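Local coordinates for protein AtFKBP42 (Arabidopsis thaliana, PDB 2F4E) that probably catalyses cis-trans isomerization of peptidyl-proline bonds, modulates uptake of MRP substrates into the vacuole, and regulates cell elongation and orientation, at residues A[48-53]-A[127-132]. Sequence-based numbering, arbitrary orientation.
Sequences DEKVSK and GWELAY
Lys50 meets the 127-132 loop twice, with its carbonyl and with its long side chain. Gly127 N donates to Lys50 O at 2.8 Å in a nearly straight bond (N-H...O 172°). The Lys50 chain leaves with CG beside its own backbone N, bends at chi2 (-49°), then runs extended, crossing the Glu129 side chain at a slant. Its CE lies 3.1 Å from Glu129 OE2, while NZ stands 3.8 Å from Glu129 OE2, a long salt bridge in which the terminal methylene, CE, lies closer to the carboxylate than the ammonium does. The Glu129 chain, bent at chi2, also sets OE1 3.5 Å above the plane of the Trp128 ring, over its centre. With an alanine at Glu129, the Lys50 ammonium would probably lose this partner, its aliphatic chain would be freer to swing, and the Trp128 face would lose the oxygen above it. In the FKBP-type fold, the contact joins the turn between antiparallel strands 45-48 and 51-55 to the loop leaving strand 121-126, the neighbour of 51-55. Asp48 OD2 accepts from Lys50 N, 3.2 Å away and meeting the carboxylate from above its plane, forming an Asx turn within a type I beta turn. Leu130 CD1 reaches the turn, meeting Val51 CG2 at 3.3 Å and Asp48 OD2 at 3.5 Å, and also approaches Lys50 CB. Val51 and Leu130 cross at about a right angle, and both touch Ile111 of helix 107-113.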
ATOM      1  N   ASP A  48      -9.122   8.041   3.488  1.00 43.80           N
ATOM      2  CA  ASP A  48      -8.822   8.570   4.817  1.00 45.09           C
ATOM      3  C   ASP A  48      -8.318   9.993   4.648  1.00 45.91           C
ATOM      4  O   ASP A  48      -8.108  10.443   3.525  1.00 44.36           O
ATOM      5  CB  ASP A  48      -7.727   7.710   5.457  1.00 47.80           C
ATOM      6  CG  ASP A  48      -7.472   8.048   6.913  1.00 51.96           C
ATOM      7  OD1 ASP A  48      -8.362   7.762   7.740  1.00 55.57           O
ATOM      8  OD2 ASP A  48      -6.381   8.585   7.219  1.00 53.84           O
ATOM      9  N   GLU A  49      -8.109  10.692   5.760  1.00 45.99           N
ATOM     10  CA  GLU A  49      -7.618  12.060   5.707  1.00 48.19           C
ATOM     11  C   GLU A  49      -6.251  12.037   5.020  1.00 47.24           C
ATOM     12  O   GLU A  49      -5.979  12.863   4.145  1.00 45.36           O
ATOM     13  CB  GLU A  49      -7.510  12.635   7.125  1.00 51.20           C
ATOM     14  CG  GLU A  49      -7.495  14.178   7.213  1.00 57.40           C
ATOM     15  CD  GLU A  49      -8.778  14.830   6.676  1.00 61.77           C
ATOM     16  OE1 GLU A  49      -9.895  14.390   7.047  1.00 63.15           O
ATOM     17  OE2 GLU A  49      -8.655  15.790   5.883  1.00 62.94           O
ATOM     18  N   LYS A  50      -5.410  11.070   5.397  1.00 46.36           N
ATOM     19  CA  LYS A  50      -4.073  10.936   4.828  1.00 44.06           C
ATOM     20  C   LYS A  50      -3.867   9.741   3.896  1.00 43.12           C
ATOM     21  O   LYS A  50      -2.741   9.270   3.727  1.00 41.05           O
ATOM     22  CB  LYS A  50      -3.027  10.883   5.949  1.00 45.82           C
ATOM     23  CG  LYS A  50      -2.998  12.137   6.824  1.00 47.38           C
ATOM     24  CD  LYS A  50      -2.944  13.400   5.965  1.00 50.38           C
ATOM     25  CE  LYS A  50      -2.637  14.656   6.790  1.00 52.37           C
ATOM     26  NZ  LYS A  50      -2.571  15.852   5.912  1.00 51.67           N
ATOM     27  N   VAL A  51      -4.948   9.262   3.282  1.00 41.73           N
ATOM     28  CA  VAL A  51      -4.859   8.136   2.361  1.00 36.97           C
ATOM     29  C   VAL A  51      -5.815   8.279   1.187  1.00 37.38           C
ATOM     30  O   VAL A  51      -6.988   8.594   1.368  1.00 36.39           O
ATOM     31  CB  VAL A  51      -5.173   6.796   3.068  1.00 39.01           C
ATOM     32  CG1 VAL A  51      -4.992   5.644   2.095  1.00 40.14           C
ATOM     33  CG2 VAL A  51      -4.274   6.598   4.270  1.00 35.87           C
ATOM     34  N   SER A  52      -5.304   8.051  -0.020  1.00 35.54           N
ATOM     35  CA  SER A  52      -6.120   8.120  -1.234  1.00 37.52           C
ATOM     36  C   SER A  52      -5.654   7.052  -2.218  1.00 37.27           C
ATOM     37  O   SER A  52      -4.523   6.566  -2.115  1.00 37.38           O
ATOM     38  CB  SER A  52      -6.039   9.520  -1.853  1.00 36.20           C
ATOM     39  OG  SER A  52      -4.707   9.853  -2.192  1.00 39.04           O
ATOM     40  N   LYS A  53      -6.506   6.699  -3.180  1.00 37.66           N
ATOM     41  CA  LYS A  53      -6.168   5.624  -4.120  1.00 36.94           C
ATOM     42  C   LYS A  53      -6.629   5.794  -5.565  1.00 36.94           C
ATOM     43  O   LYS A  53      -7.649   6.410  -5.849  1.00 40.03           O
ATOM     44  CB  LYS A  53      -6.753   4.308  -3.611  1.00 36.75           C
ATOM     45  CG  LYS A  53      -6.501   3.109  -4.512  1.00 35.32           C
ATOM     46  CD  LYS A  53      -7.177   1.838  -4.009  1.00 36.46           C
ATOM     47  CE  LYS A  53      -8.680   1.927  -4.122  1.00 35.94           C
ATOM     48  NZ  LYS A  53      -9.330   0.692  -3.647  1.00 41.41           N
ATOM     49  N   GLY A 127       0.048   9.692   3.499  1.00 33.43           N
ATOM     50  CA  GLY A 127       0.684  10.785   4.202  1.00 34.97           C
ATOM     51  C   GLY A 127       1.701  10.181   5.142  1.00 36.52           C
ATOM     52  O   GLY A 127       1.489   9.086   5.669  1.00 37.10           O
ATOM     53  N   TRP A 128       2.806  10.883   5.356  1.00 36.85           N
ATOM     54  CA  TRP A 128       3.838  10.388   6.247  1.00 36.55           C
ATOM     55  C   TRP A 128       3.310  10.029   7.633  1.00 36.63           C
ATOM     56  O   TRP A 128       3.839   9.126   8.274  1.00 35.92           O
ATOM     57  CB  TRP A 128       4.990  11.394   6.365  1.00 38.79           C
ATOM     58  CG  TRP A 128       4.597  12.760   6.779  1.00 39.84           C
ATOM     59  CD1 TRP A 128       4.352  13.822   5.963  1.00 39.61           C
ATOM     60  CD2 TRP A 128       4.404  13.228   8.123  1.00 40.18           C
ATOM     61  NE1 TRP A 128       4.020  14.924   6.710  1.00 39.32           N
ATOM     62  CE2 TRP A 128       4.040  14.588   8.040  1.00 40.09           C
ATOM     63  CE3 TRP A 128       4.503  12.629   9.388  1.00 38.53           C
ATOM     64  CZ2 TRP A 128       3.768  15.366   9.181  1.00 39.89           C
ATOM     65  CZ3 TRP A 128       4.232  13.404  10.523  1.00 40.57           C
ATOM     66  CH2 TRP A 128       3.869  14.756  10.407  1.00 38.33           C
ATOM     67  N   GLU A 129       2.268  10.716   8.093  1.00 36.81           N
ATOM     68  CA  GLU A 129       1.701  10.427   9.406  1.00 39.48           C
ATOM     69  C   GLU A 129       1.381   8.940   9.541  1.00 39.65           C
ATOM     70  O   GLU A 129       1.566   8.341  10.603  1.00 41.03           O
ATOM     71  CB  GLU A 129       0.425  11.247   9.646  1.00 43.47           C
ATOM     72  CG  GLU A 129       0.644  12.762   9.769  1.00 47.67           C
ATOM     73  CD  GLU A 129       0.520  13.485   8.432  1.00 51.32           C
ATOM     74  OE1 GLU A 129       0.923  12.899   7.402  1.00 51.50           O
ATOM     75  OE2 GLU A 129       0.027  14.639   8.416  1.00 54.67           O
ATOM     76  N   LEU A 130       0.907   8.340   8.460  1.00 38.27           N
ATOM     77  CA  LEU A 130       0.560   6.928   8.486  1.00 38.35           C
ATOM     78  C   LEU A 130       1.697   6.037   7.969  1.00 38.27           C
ATOM     79  O   LEU A 130       1.505   4.845   7.741  1.00 39.64           O
ATOM     80  CB  LEU A 130      -0.723   6.721   7.673  1.00 36.26           C
ATOM     81  CG  LEU A 130      -1.910   7.575   8.153  1.00 37.12           C
ATOM     82  CD1 LEU A 130      -3.102   7.372   7.265  1.00 35.42           C
ATOM     83  CD2 LEU A 130      -2.273   7.218   9.583  1.00 36.32           C
ATOM     84  N   ALA A 131       2.884   6.615   7.805  1.00 38.06           N
ATOM     85  CA  ALA A 131       4.047   5.878   7.304  1.00 36.40           C
ATOM     86  C   ALA A 131       5.201   5.850   8.313  1.00 37.18           C
ATOM     87  O   ALA A 131       5.064   5.294   9.397  1.00 36.48           O
ATOM     88  CB  ALA A 131       4.506   6.496   6.008  1.00 36.70           C
ATOM     89  N   TYR A 132       6.338   6.445   7.954  1.00 36.70           N
ATOM     90  CA  TYR A 132       7.501   6.480   8.842  1.00 38.83           C
ATOM     91  C   TYR A 132       7.512   7.739   9.721  1.00 40.05           C
ATOM     92  O   TYR A 132       8.512   8.061  10.365  1.00 42.45           O
ATOM     93  CB  TYR A 132       8.787   6.380   8.017  1.00 39.33           C
ATOM     94  CG  TYR A 132       9.090   4.971   7.566  1.00 39.36           C
ATOM     95  CD1 TYR A 132       9.704   4.064   8.429  1.00 41.66           C
ATOM     96  CD2 TYR A 132       8.701   4.521   6.307  1.00 40.93           C
ATOM     97  CE1 TYR A 132       9.915   2.732   8.049  1.00 42.72           C
ATOM     98  CE2 TYR A 132       8.902   3.197   5.914  1.00 40.75           C
ATOM     99  CZ  TYR A 132       9.509   2.306   6.791  1.00 41.92           C
ATOM    100  OH  TYR A 132       9.687   0.988   6.427  1.00 42.98           O
TER